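Local atomic coordinates of DNA-3-methyladenine glycosidase (Bacillus halodurans, PDB entry 2H56), a protein that belongs to the mainly helical HhH-GPD superfamily of base excision DNA repair proteins. Residues Y15-T18 / D19-E22; A71-G74 / R75-L79; G102-K105 / R106-E109; V167-V170 / G171-R174; K188-L191 / I192-K196. All blocks are in the same frame, centred on the assembly; numbering follows the deposited sequence.

Contact 1: Y15-T18 / D19-E22; sequences YFST and DSPE
Glu22 turns its side chain back on Phe16, and the two side chains cross at about a right angle. Followed outward from CB, the glutamate first bends: a chi2 of 90° kinks the chain, turning CD off the extended course. CG then lies 4.0 Å from Phe16 CE1, and CD comes to 3.6 Å from the same CE1, at the rim of the ring and in its plane. Beyond CD the branches divide, OE2 approaching CE1 while OE1 is about as close to CD1 as to CE1. Ring and carboxylate planes stand 85° apart, so this is an edge contact and not a stack.

Between these side chains the chain reverses through a type I beta turn from Ser17 to Ser20, closed by Ser20 N giving a hydrogen bond of 3.1 Å to Ser17 O. Ser20 holds the N-cap position of the next helix, yet its hydroxyl makes no capping bond; OG instead accepts from Ser17 N at 2.7 Å. Ser17 and Ser20 are thus tied twice, once through backbone atoms and once through the Ser20 hydroxyl.

Phe16 closes strand 13-16, bonds through its backbone to Val43 of the antiparallel strand 43-46, and packs on Val204. Glu22, on helix 21-27, also touches Val204, so residues from both ends of the turn rest on helix 202-219.

Contact 2: A71-G74 / R75-L79; sequences AIYG and RVEQL
The guanidinium of Arg75 lies over the backbone of the preceding turn: one of its faces is turned to Ala71 O, 3.5 Å above the plane, and to Ile72 CA, with both atoms displaced toward the rim. A second flat group is the Tyr73 ring, which Glu77 meets at its edge, OE2 of Glu77 standing near the ring plane and 3.1 Å from Tyr73 CE2. Ring and carboxylate planes are inclined by 46°. Both arrangements belong to a single alpha-helix, 66-80, of this HhH-GPD protein, and join residues three or four positions apart.

With CG anti to its own backbone N (chi1 -172°), the tyrosine ring lies beside the Glu77 side chain, one turn on. Its hydroxyl gives Glu77 OE2 a weak hydrogen bond, and its stronger polar partner is Gln53 of helix 51-61. Arg75 likewise finds its polar anchor outside the turn, NE donating to Ala101 O; Ala71 O, although close to NH1, is poorly placed for a bond. The guanidinium meets the preceding turn with one flat face, and NH2 reaches Ile72 CG1 at 3.7 Å.

Underneath, Glu77 N bonds to Tyr73 O at 3.0 Å and Val76 N to Ile72 O at 3.1 Å, the regular i to i+4 pattern. The buried Val76 rests beside this backbone, its CG2 methyl 3.4 Å from Ile72 O and 4.5 Å from the CG2 methyl of Ile72.

Contact 3: G102-K105 / R106-E109; sequences GVSK and RKIE
A serine N-cap starts helix 105-119: Ser104 OG accepts a hydrogen bond from Lys107 N at 3.2 Å, with a nearly straight N-H...O angle of 166°. The hydroxyl can turn into the first turn because OG sits between the backbone N and the carbonyl carbon (chi1 80°). From there it also lies against the root of the lysine chain, 3.4 Å from Lys107 CG. Ser104 is used a second time through its backbone, whose O accepts from Ile108 N at 3.1 Å. One residue on, Glu109 N bonds to Lys105 O, and the regular helical pattern is under way.

Val103, just before the cap, supplies the apolar part. Its CG1 branch touches two side chains of the helix, 3.7 Å from Lys107 CB and 3.7 Å from Ile108 CG1, so it bears on neighbouring residues of the first turn together.

The linker between two helices is short. Gly102 leaves helix 95-100 in a Schellman motif with phi of 104°, and only Val103 separates it from the N-cap of the next helix, a tight connection between two successive helices. Ile108 faces back on Asp95, Leu98 and Arg99 of the first of these helices, while Val103 meets Ile72 and Val76 of helix 66-80.

The charged ends reach further: Glu109 OE2 forms a salt bridge with Lys144, and the extended Lys107 chain carries NZ to the carbonyl oxygens of Val60 and Gln62.

Contact 4: V167-V170 / G171-R174; sequences VGDV and GLQR
Asp169 has its CG anti to the backbone N (chi1 -169°), and the chi2 of 84° then turns OD2 over the first amide groups of the coming helix. There OD2 accepts from Leu172 N at 2.7 Å, using the lone pair that points away from the other oxygen. Gly171 N adds a bond at 2.9 Å that is weak, its N-H...O angle only 117°. Gln173 is also placed by its torsions: with CG beside its own backbone N and the chain extended beyond it, the amide is carried back to the loop. NE2 donates to Val167 O at 3.0 Å, the acceptor lying in the amide plane of the glutamine and the donor in the carbonyl plane of the valine, which fixes the rotation of the amide group.

Asp169 is therefore the N-cap of helix 170-180, and its position in the sequence is consistent with the aspartate of the HhH-GPD signature. Two tryptophans bond to its carboxylate, Trp210 NE1 donating to OD2 and Trp149 NE1 to OD1, so both oxygens are held and the rotation of the group is restrained.

Backbone bonds continue the helix: Asp169 O takes Gln173 N at 2.9 Å, and Val170 O takes Arg174 N at 3.0 Å. Leu172 lies along the aspartate, its CD1 methyl 3.6 Å from Asp169 CB, and touches both helix 187-195 and helix 202-219. Arg174 runs the other way to bond through NE with Ala213 O.

Contact 5: K188-L191 / I192-K196; sequences KKLL and IYHGK
Leu190 O is gripped twice by His194. The backbone N of the histidine donates to it at 2.9 Å with a nearly straight N-H...O angle of 171°, and the ring adds a second bond from ND1 at 3.1 Å. That acceptor lies almost exactly in the imidazole plane, although the N-H...O line is bent and the donor is tilted by 30° from the carbonyl plane. With CG beside the histidine's own backbone N (chi1 -73°), the ring is swung back along the helix to meet the carbonyl oxygen four residues earlier. The ND1 bond restrains the ring's rotation, while the backbone bond holds its root.

Beside the ring the Leu190 chain lies alongside, pointing the same way, and its CD2 methyl is 4.0 Å from His194 CE1. One imidazole face is partly covered from within the same turn by Tyr193 CD1, 3.7 Å above the plane and offset toward the rim.

These groups ride on alpha-helix 187-195, which follows helix 170-180 in the chain. Its i to i+4 backbone bonds include Ile192 N to Lys188 O, Tyr193 N to Lys189 O, and Gly195 N to Leu191 O at 2.9 Å. Ile192 CG1 lies 3.6 Å from Lys188 O, the first of these acceptors.

Further out, the ring of Tyr180 stacks with that of His194, and Leu190 touches Ala176, both on helix 170-180. At the start of the helix Asp186 OD1 accepts a hydrogen bond from Lys189 N.

How the contacts relate
All five contacts follow in series along the chain; none nests in or crosses another, and each closes only a local turn. Contact 1 turns the chain from strand 13-16 into helix 21-27. Contact 2 lies within helix 66-80, and contact 3 opens helix 105-119 after a short linker. These two touch, Ile72 CG2 lying 3.7 Å from Val103 CG2. Contact 4 starts helix 170-180 and contact 5 runs along helix 187-195; they meet through Leu172 with Leu191 and through Val167 with Lys188 and Ile192. The centres of contacts 2 and 5 are about 39 Å apart, on opposite sides of the chain's centre.

Contact 1: Y15-T18 / D19-E22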
loop_
_atom_site.group_PDB
_atom_site.type_symbol
_atom_site.label_atom_id
_atom_site.label_comp_id
_atom_site.label_asym_id
_atom_site.label_seq_id
_atom_site.Cartn_x
_atom_site.Cartn_y
_atom_site.Cartn_z
ATOM N N TYR A 15 -2.319 6.591 -13.681
ATOM C CA TYR A 15 -1.807 5.544 -14.593
ATOM C C TYR A 15 -0.354 5.723 -15.012
ATOM O O TYR A 15 0.111 6.836 -15.217
ATOM C CB TYR A 15 -2.663 5.457 -15.860
ATOM C CG TYR A 15 -4.078 5.098 -15.550
ATOM C CD1 TYR A 15 -4.474 3.782 -15.495
ATOM C CD2 TYR A 15 -5.008 6.077 -15.266
ATOM C CE1 TYR A 15 -5.766 3.444 -15.184
ATOM C CE2 TYR A 15 -6.313 5.757 -14.960
ATOM C CZ TYR A 15 -6.690 4.433 -14.911
ATOM O OH TYR A 15 -7.992 4.094 -14.589
ATOM N N PHE A 16 0.355 4.605 -15.149
ATOM C CA PHE A 16 1.726 4.611 -15.621
ATOM C C PHE A 16 1.831 3.729 -16.844
ATOM O O PHE A 16 1.622 2.510 -16.772
ATOM C CB PHE A 16 2.655 4.106 -14.507
ATOM C CG PHE A 16 2.754 5.045 -13.349
ATOM C CD1 PHE A 16 3.614 6.136 -13.405
ATOM C CD2 PHE A 16 1.974 4.870 -12.247
ATOM C CE1 PHE A 16 3.694 7.019 -12.370
ATOM C CE2 PHE A 16 2.040 5.750 -11.191
ATOM C CZ PHE A 16 2.891 6.831 -11.249
ATOM N N SER A 17 2.140 4.336 -17.982
ATOM C CA SER A 17 2.146 3.589 -19.217
ATOM C C SER A 17 3.534 2.982 -19.387
ATOM O O SER A 17 4.457 3.312 -18.668
ATOM C CB SER A 17 1.732 4.467 -20.403
ATOM O OG SER A 17 2.834 4.752 -21.234
ATOM N N THR A 18 3.676 2.074 -20.337
ATOM C CA THR A 18 4.959 1.419 -20.550
ATOM C C THR A 18 5.986 2.400 -21.088
ATOM O O THR A 18 7.158 2.086 -21.051
ATOM C CB THR A 18 4.827 0.199 -21.484
ATOM O OG1 THR A 18 4.403 0.612 -22.789
ATOM C CG2 THR A 18 3.779 -0.746 -20.935
ATOM N N ASP A 19 5.566 3.579 -21.566
ATOM C CA ASP A 19 6.532 4.622 -21.945
ATOM C C ASP A 19 6.560 5.858 -21.041
ATOM O O ASP A 19 7.067 6.898 -21.422
ATOM C CB ASP A 19 6.324 5.051 -23.385
ATOM C CG ASP A 19 5.068 5.863 -23.599
ATOM O OD1 ASP A 19 4.162 5.862 -22.739
ATOM O OD2 ASP A 19 4.997 6.506 -24.670
ATOM N N SER A 20 6.011 5.744 -19.842
ATOM C CA SER A 20 6.199 6.757 -18.819
ATOM C C SER A 20 7.671 6.924 -18.449
ATOM O O SER A 20 8.422 5.962 -18.468
ATOM C CB SER A 20 5.439 6.354 -17.562
ATOM O OG SER A 20 4.039 6.309 -17.825
ATOM N N PRO A 21 8.079 8.144 -18.073
ATOM C CA PRO A 21 9.446 8.342 -17.630
ATOM C C PRO A 21 9.774 7.566 -16.342
ATOM O O PRO A 21 10.903 7.156 -16.131
ATOM C CB PRO A 21 9.554 9.848 -17.434
ATOM C CG PRO A 21 8.202 10.377 -17.481
ATOM C CD PRO A 21 7.281 9.378 -18.028
ATOM N N GLU A 22 8.790 7.307 -15.511
ATOM C CA GLU A 22 9.033 6.467 -14.337
ATOM C C GLU A 22 9.339 5.026 -14.761
ATOM O O GLU A 22 10.244 4.391 -14.245
ATOM C CB GLU A 22 7.843 6.518 -13.376
ATOM C CG GLU A 22 7.547 7.924 -12.846
ATOM C CD GLU A 22 6.555 8.752 -13.708
ATOM O OE1 GLU A 22 6.348 8.439 -14.886
ATOM O OE2 GLU A 22 5.972 9.729 -13.194
#

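Contact 2: A71-G74 / R75-L79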
loop_
_atom_site.group_PDB
_atom_site.type_symbol
_atom_site.label_atom_id
_atom_site.label_comp_id
_atom_site.label_asym_id
_atom_site.label_seq_id
_atom_site.Cartn_x
_atom_site.Cartn_y
_atom_site.Cartn_z
ATOM N N ALA A 71 -18.687 -3.742 5.206
ATOM C CA ALA A 71 -19.878 -3.703 6.063
ATOM C C ALA A 71 -19.643 -2.862 7.331
ATOM O O ALA A 71 -20.460 -2.015 7.679
ATOM C CB ALA A 71 -20.293 -5.128 6.444
ATOM N N ILE A 72 -18.516 -3.093 8.005
ATOM C CA ILE A 72 -18.251 -2.438 9.282
ATOM C C ILE A 72 -18.001 -0.968 9.063
ATOM O O ILE A 72 -18.526 -0.119 9.759
ATOM C CB ILE A 72 -17.046 -3.023 9.971
ATOM C CG1 ILE A 72 -17.339 -4.467 10.376
ATOM C CG2 ILE A 72 -16.660 -2.158 11.164
ATOM C CD1 ILE A 72 -16.113 -5.211 10.844
ATOM N N TYR A 73 -17.207 -0.665 8.061
ATOM C CA TYR A 73 -16.912 0.723 7.756
ATOM C C TYR A 73 -18.177 1.477 7.333
ATOM O O TYR A 73 -18.372 2.625 7.699
ATOM C CB TYR A 73 -15.851 0.813 6.673
ATOM C CG TYR A 73 -15.383 2.224 6.469
ATOM C CD1 TYR A 73 -14.319 2.734 7.198
ATOM C CD2 TYR A 73 -16.025 3.052 5.570
ATOM C CE1 TYR A 73 -13.903 4.012 7.017
ATOM C CE2 TYR A 73 -15.619 4.329 5.390
ATOM C CZ TYR A 73 -14.566 4.809 6.112
ATOM O OH TYR A 73 -14.196 6.098 5.940
ATOM N N GLY A 74 -19.047 0.829 6.575
ATOM C CA GLY A 74 -20.318 1.455 6.205
ATOM C C GLY A 74 -21.084 1.921 7.420
ATOM O O GLY A 74 -21.686 2.990 7.414
ATOM N N ARG A 75 -21.038 1.122 8.481
ATOM C CA ARG A 75 -21.760 1.451 9.684
ATOM C C ARG A 75 -21.060 2.544 10.483
ATOM O O ARG A 75 -21.729 3.323 11.141
ATOM C CB ARG A 75 -21.988 0.206 10.530
ATOM C CG ARG A 75 -23.032 -0.735 9.955
ATOM C CD ARG A 75 -23.364 -1.802 10.945
ATOM N NE ARG A 75 -22.272 -2.755 11.201
ATOM C CZ ARG A 75 -22.018 -3.817 10.435
ATOM N NH1 ARG A 75 -22.735 -4.041 9.338
ATOM N NH2 ARG A 75 -21.039 -4.653 10.746
ATOM N N VAL A 76 -19.733 2.631 10.419
ATOM C CA VAL A 76 -19.042 3.734 11.068
ATOM C C VAL A 76 -19.449 5.040 10.388
ATOM O O VAL A 76 -19.755 6.052 11.068
ATOM C CB VAL A 76 -17.508 3.594 11.066
ATOM C CG1 VAL A 76 -16.919 4.724 11.821
ATOM C CG2 VAL A 76 -17.051 2.263 11.684
ATOM N N GLU A 77 -19.528 5.020 9.055
ATOM C CA GLU A 77 -19.917 6.242 8.339
ATOM C C GLU A 77 -21.288 6.728 8.827
ATOM O O GLU A 77 -21.479 7.932 9.005
ATOM C CB GLU A 77 -19.868 6.084 6.809
ATOM C CG GLU A 77 -18.438 5.850 6.262
ATOM C CD GLU A 77 -18.177 6.381 4.823
ATOM O OE1 GLU A 77 -19.043 6.180 3.936
ATOM O OE2 GLU A 77 -17.071 6.976 4.593
ATOM N N GLN A 78 -22.219 5.799 9.083
ATOM C CA GLN A 78 -23.549 6.176 9.544
ATOM C C GLN A 78 -23.483 6.813 10.921
ATOM O O GLN A 78 -24.122 7.815 11.150
ATOM C CB GLN A 78 -24.482 4.986 9.598
ATOM C CG GLN A 78 -24.861 4.388 8.270
ATOM C CD GLN A 78 -25.591 3.052 8.451
ATOM O OE1 GLN A 78 -26.647 3.013 9.078
ATOM N NE2 GLN A 78 -25.020 1.953 7.919
ATOM N N LEU A 79 -22.688 6.252 11.828
ATOM C CA LEU A 79 -22.478 6.852 13.162
ATOM C C LEU A 79 -22.031 8.290 13.052
ATOM O O LEU A 79 -22.598 9.119 13.707
ATOM C CB LEU A 79 -21.457 6.060 13.995
ATOM C CG LEU A 79 -21.951 4.655 14.352
ATOM C CD1 LEU A 79 -20.868 3.791 15.009
ATOM C CD2 LEU A 79 -23.256 4.761 15.186
#

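Contact 3: G102-K105 / R106-E109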
loop_
_atom_site.group_PDB
_atom_site.type_symbol
_atom_site.label_atom_id
_atom_site.label_comp_id
_atom_site.label_asym_id
_atom_site.label_seq_id
_atom_site.Cartn_x
_atom_site.Cartn_y
_atom_site.Cartn_z
ATOM N N GLY A 102 -19.370 -3.288 15.209
ATOM C CA GLY A 102 -18.504 -4.388 14.817
ATOM C C GLY A 102 -17.031 -4.062 14.789
ATOM O O GLY A 102 -16.228 -4.893 14.370
ATOM N N VAL A 103 -16.647 -2.864 15.215
ATOM C CA VAL A 103 -15.220 -2.534 15.251
ATOM C C VAL A 103 -14.664 -3.177 16.468
ATOM O O VAL A 103 -15.208 -2.993 17.545
ATOM C CB VAL A 103 -14.932 -1.018 15.341
ATOM C CG1 VAL A 103 -13.422 -0.796 15.289
ATOM C CG2 VAL A 103 -15.621 -0.266 14.204
ATOM N N SER A 104 -13.577 -3.920 16.341
ATOM C CA SER A 104 -13.043 -4.666 17.526
ATOM C C SER A 104 -12.486 -3.698 18.559
ATOM O O SER A 104 -12.256 -2.541 18.248
ATOM C CB SER A 104 -12.006 -5.710 17.111
ATOM O OG SER A 104 -10.732 -5.128 16.888
ATOM N N LYS A 105 -12.327 -4.149 19.792
ATOM C CA LYS A 105 -11.739 -3.311 20.860
ATOM C C LYS A 105 -10.277 -2.865 20.549
ATOM O O LYS A 105 -9.899 -1.706 20.783
ATOM C CB LYS A 105 -11.788 -4.050 22.180
ATOM C CG LYS A 105 -11.340 -3.249 23.360
ATOM C CD LYS A 105 -11.310 -4.107 24.597
ATOM C CE LYS A 105 -11.133 -3.272 25.844
ATOM N NZ LYS A 105 -11.924 -3.822 26.985
ATOM N N ARG A 106 -9.469 -3.754 19.989
ATOM C CA ARG A 106 -8.143 -3.335 19.588
ATOM C C ARG A 106 -8.193 -2.272 18.477
ATOM O O ARG A 106 -7.480 -1.260 18.519
ATOM C CB ARG A 106 -7.288 -4.536 19.164
ATOM C CG ARG A 106 -6.639 -5.300 20.346
ATOM C CD ARG A 106 -5.144 -5.465 20.097
ATOM N NE ARG A 106 -4.552 -6.458 20.977
ATOM C CZ ARG A 106 -4.703 -7.776 20.853
ATOM N NH1 ARG A 106 -5.442 -8.291 19.867
ATOM N NH2 ARG A 106 -4.117 -8.588 21.733
ATOM N N LYS A 107 -9.023 -2.492 17.474
ATOM C CA LYS A 107 -9.093 -1.517 16.398
ATOM C C LYS A 107 -9.560 -0.132 16.907
ATOM O O LYS A 107 -9.124 0.902 16.429
ATOM C CB LYS A 107 -9.978 -2.022 15.274
ATOM C CG LYS A 107 -9.372 -3.178 14.480
ATOM C CD LYS A 107 -10.407 -3.773 13.507
ATOM C CE LYS A 107 -9.782 -4.735 12.506
ATOM N NZ LYS A 107 -10.825 -5.364 11.657
ATOM N N ILE A 108 -10.410 -0.113 17.921
ATOM C CA ILE A 108 -10.829 1.151 18.508
ATOM C C ILE A 108 -9.667 1.893 19.139
ATOM O O ILE A 108 -9.540 3.095 18.933
ATOM C CB ILE A 108 -11.955 0.963 19.514
ATOM C CG1 ILE A 108 -13.235 0.582 18.743
ATOM C CG2 ILE A 108 -12.135 2.252 20.309
ATOM C CD1 ILE A 108 -14.285 -0.054 19.586
ATOM N N GLU A 109 -8.809 1.184 19.875
ATOM C CA GLU A 109 -7.618 1.794 20.422
ATOM C C GLU A 109 -6.729 2.365 19.287
ATOM O O GLU A 109 -6.225 3.494 19.391
ATOM C CB GLU A 109 -6.854 0.794 21.283
ATOM C CG GLU A 109 -5.479 1.308 21.819
ATOM C CD GLU A 109 -4.718 0.318 22.777
ATOM O OE1 GLU A 109 -5.217 -0.814 23.021
ATOM O OE2 GLU A 109 -3.620 0.695 23.282
#

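Contact 4: V167-V170 / G171-R174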
loop_
_atom_site.group_PDB
_atom_site.type_symbol
_atom_site.label_atom_id
_atom_site.label_comp_id
_atom_site.label_asym_id
_atom_site.label_seq_id
_atom_site.Cartn_x
_atom_site.Cartn_y
_atom_site.Cartn_z
ATOM N N VAL A 167 9.542 -4.442 1.551
ATOM C CA VAL A 167 10.274 -5.703 1.540
ATOM C C VAL A 167 9.485 -6.846 2.161
ATOM O O VAL A 167 9.662 -7.996 1.771
ATOM C CB VAL A 167 11.634 -5.527 2.198
ATOM C CG1 VAL A 167 12.197 -6.842 2.645
ATOM C CG2 VAL A 167 12.544 -4.829 1.188
ATOM N N GLY A 168 8.579 -6.530 3.082
ATOM C CA GLY A 168 7.841 -7.577 3.803
ATOM C C GLY A 168 6.587 -8.059 3.113
ATOM O O GLY A 168 5.933 -8.933 3.610
ATOM N N ASP A 169 6.225 -7.479 1.982
ATOM C CA ASP A 169 5.014 -7.893 1.282
ATOM C C ASP A 169 5.180 -9.258 0.588
ATOM O O ASP A 169 5.915 -9.419 -0.378
ATOM C CB ASP A 169 4.591 -6.827 0.262
ATOM C CG ASP A 169 3.187 -7.079 -0.303
ATOM O OD1 ASP A 169 2.170 -6.695 0.319
ATOM O OD2 ASP A 169 3.094 -7.663 -1.397
ATOM N N VAL A 170 4.450 -10.237 1.084
ATOM C CA VAL A 170 4.417 -11.572 0.496
ATOM C C VAL A 170 4.015 -11.555 -0.987
ATOM O O VAL A 170 4.348 -12.469 -1.748
ATOM C CB VAL A 170 3.422 -12.447 1.274
ATOM C CG1 VAL A 170 3.163 -13.751 0.541
ATOM C CG2 VAL A 170 3.944 -12.676 2.680
ATOM N N GLY A 171 3.286 -10.520 -1.389
ATOM C CA GLY A 171 2.870 -10.375 -2.777
ATOM C C GLY A 171 4.051 -10.006 -3.611
ATOM O O GLY A 171 4.400 -10.709 -4.555
ATOM N N LEU A 172 4.700 -8.915 -3.237
ATOM C CA LEU A 172 5.915 -8.491 -3.905
ATOM C C LEU A 172 6.950 -9.612 -3.909
ATOM O O LEU A 172 7.636 -9.806 -4.897
ATOM C CB LEU A 172 6.463 -7.217 -3.254
ATOM C CG LEU A 172 5.515 -6.007 -3.387
ATOM C CD1 LEU A 172 5.918 -4.904 -2.443
ATOM C CD2 LEU A 172 5.482 -5.502 -4.826
ATOM N N GLN A 173 7.048 -10.362 -2.819
ATOM C CA GLN A 173 7.991 -11.486 -2.750
ATOM C C GLN A 173 7.682 -12.579 -3.770
ATOM O O GLN A 173 8.573 -13.089 -4.457
ATOM C CB GLN A 173 8.033 -12.082 -1.342
ATOM C CG GLN A 173 8.869 -11.279 -0.379
ATOM C CD GLN A 173 8.824 -11.786 1.056
ATOM O OE1 GLN A 173 8.426 -12.919 1.330
ATOM N NE2 GLN A 173 9.237 -10.930 1.984
ATOM N N ARG A 174 6.413 -12.938 -3.870
ATOM C CA ARG A 174 5.985 -13.889 -4.885
ATOM C C ARG A 174 6.345 -13.397 -6.290
ATOM O O ARG A 174 6.778 -14.183 -7.119
ATOM C CB ARG A 174 4.488 -14.124 -4.785
ATOM C CG ARG A 174 3.901 -15.037 -5.852
ATOM C CD ARG A 174 2.521 -15.544 -5.424
ATOM N NE ARG A 174 1.679 -15.921 -6.558
ATOM C CZ ARG A 174 1.592 -17.151 -7.073
ATOM N NH1 ARG A 174 2.286 -18.166 -6.562
ATOM N NH2 ARG A 174 0.783 -17.380 -8.101
#

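Contact 5: K188-L191 / I192-K196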
loop_
_atom_site.group_PDB
_atom_site.type_symbol
_atom_site.label_atom_id
_atom_site.label_comp_id
_atom_site.label_asym_id
_atom_site.label_seq_id
_atom_site.Cartn_x
_atom_site.Cartn_y
_atom_site.Cartn_z
ATOM N N LYS A 188 12.278 -12.298 -0.382
ATOM C CA LYS A 188 12.728 -11.152 0.400
ATOM C C LYS A 188 14.091 -10.674 -0.137
ATOM O O LYS A 188 14.235 -9.529 -0.588
ATOM C CB LYS A 188 12.784 -11.455 1.903
ATOM C CG LYS A 188 12.727 -10.198 2.762
ATOM C CD LYS A 188 12.748 -10.446 4.271
ATOM C CE LYS A 188 13.265 -9.191 5.051
ATOM N NZ LYS A 188 12.399 -8.754 6.209
ATOM N N LYS A 189 15.070 -11.567 -0.136
ATOM C CA LYS A 189 16.403 -11.226 -0.598
ATOM C C LYS A 189 16.419 -10.743 -2.053
ATOM O O LYS A 189 17.193 -9.841 -2.394
ATOM C CB LYS A 189 17.326 -12.428 -0.443
ATOM C CG LYS A 189 17.769 -12.756 0.994
ATOM C CD LYS A 189 18.588 -14.035 0.995
ATOM C CE LYS A 189 19.921 -13.883 1.733
ATOM N NZ LYS A 189 19.758 -13.932 3.219
ATOM N N LEU A 190 15.588 -11.338 -2.917
ATOM C CA LEU A 190 15.580 -10.970 -4.350
ATOM C C LEU A 190 15.105 -9.544 -4.472
ATOM O O LEU A 190 15.667 -8.728 -5.199
ATOM C CB LEU A 190 14.663 -11.886 -5.167
ATOM C CG LEU A 190 15.210 -13.276 -5.509
ATOM C CD1 LEU A 190 14.144 -14.168 -6.148
ATOM C CD2 LEU A 190 16.427 -13.188 -6.405
ATOM N N LEU A 191 14.038 -9.270 -3.735
ATOM C CA LEU A 191 13.418 -7.954 -3.701
ATOM C C LEU A 191 14.372 -6.863 -3.169
ATOM O O LEU A 191 14.470 -5.797 -3.758
ATOM C CB LEU A 191 12.161 -8.060 -2.863
ATOM C CG LEU A 191 11.091 -7.008 -2.895
ATOM C CD1 LEU A 191 10.716 -6.582 -4.333
ATOM C CD2 LEU A 191 9.946 -7.626 -2.163
ATOM N N ILE A 192 15.099 -7.133 -2.086
ATOM C CA ILE A 192 16.093 -6.181 -1.593
ATOM C C ILE A 192 17.172 -5.915 -2.629
ATOM O O ILE A 192 17.579 -4.775 -2.827
ATOM C CB ILE A 192 16.792 -6.669 -0.307
ATOM C CG1 ILE A 192 15.824 -6.591 0.882
ATOM C CG2 ILE A 192 18.081 -5.844 -0.043
ATOM C CD1 ILE A 192 16.342 -7.232 2.136
ATOM N N TYR A 193 17.633 -6.972 -3.292
ATOM C CA TYR A 193 18.772 -6.874 -4.217
ATOM C C TYR A 193 18.372 -6.135 -5.495
ATOM O O TYR A 193 18.965 -5.102 -5.842
ATOM C CB TYR A 193 19.279 -8.275 -4.509
ATOM C CG TYR A 193 20.487 -8.376 -5.390
ATOM C CD1 TYR A 193 20.347 -8.486 -6.771
ATOM C CD2 TYR A 193 21.774 -8.445 -4.852
ATOM C CE1 TYR A 193 21.451 -8.621 -7.603
ATOM C CE2 TYR A 193 22.899 -8.585 -5.689
ATOM C CZ TYR A 193 22.726 -8.670 -7.070
ATOM O OH TYR A 193 23.811 -8.810 -7.938
ATOM N N HIS A 194 17.333 -6.619 -6.157
ATOM C CA HIS A 194 16.908 -6.043 -7.410
ATOM C C HIS A 194 16.255 -4.673 -7.240
ATOM O O HIS A 194 16.324 -3.823 -8.134
ATOM C CB HIS A 194 15.980 -7.011 -8.121
ATOM C CG HIS A 194 16.693 -8.194 -8.689
ATOM N ND1 HIS A 194 16.905 -9.355 -7.975
ATOM C CD2 HIS A 194 17.277 -8.379 -9.893
ATOM C CE1 HIS A 194 17.584 -10.204 -8.724
ATOM N NE2 HIS A 194 17.815 -9.636 -9.894
ATOM N N GLY A 195 15.653 -4.451 -6.084
ATOM C CA GLY A 195 15.022 -3.156 -5.761
ATOM C C GLY A 195 15.917 -1.942 -5.872
ATOM O O GLY A 195 15.464 -0.841 -6.185
ATOM N N LYS A 196 17.201 -2.152 -5.626
ATOM C CA LYS A 196 18.189 -1.096 -5.740
ATOM C C LYS A 196 18.215 -0.445 -7.132
ATOM O O LYS A 196 18.566 0.726 -7.238
ATOM C CB LYS A 196 19.572 -1.646 -5.342
ATOM C CG LYS A 196 19.762 -1.891 -3.823
ATOM C CD LYS A 196 21.034 -2.733 -3.469
ATOM C CE LYS A 196 21.161 -3.001 -1.928
#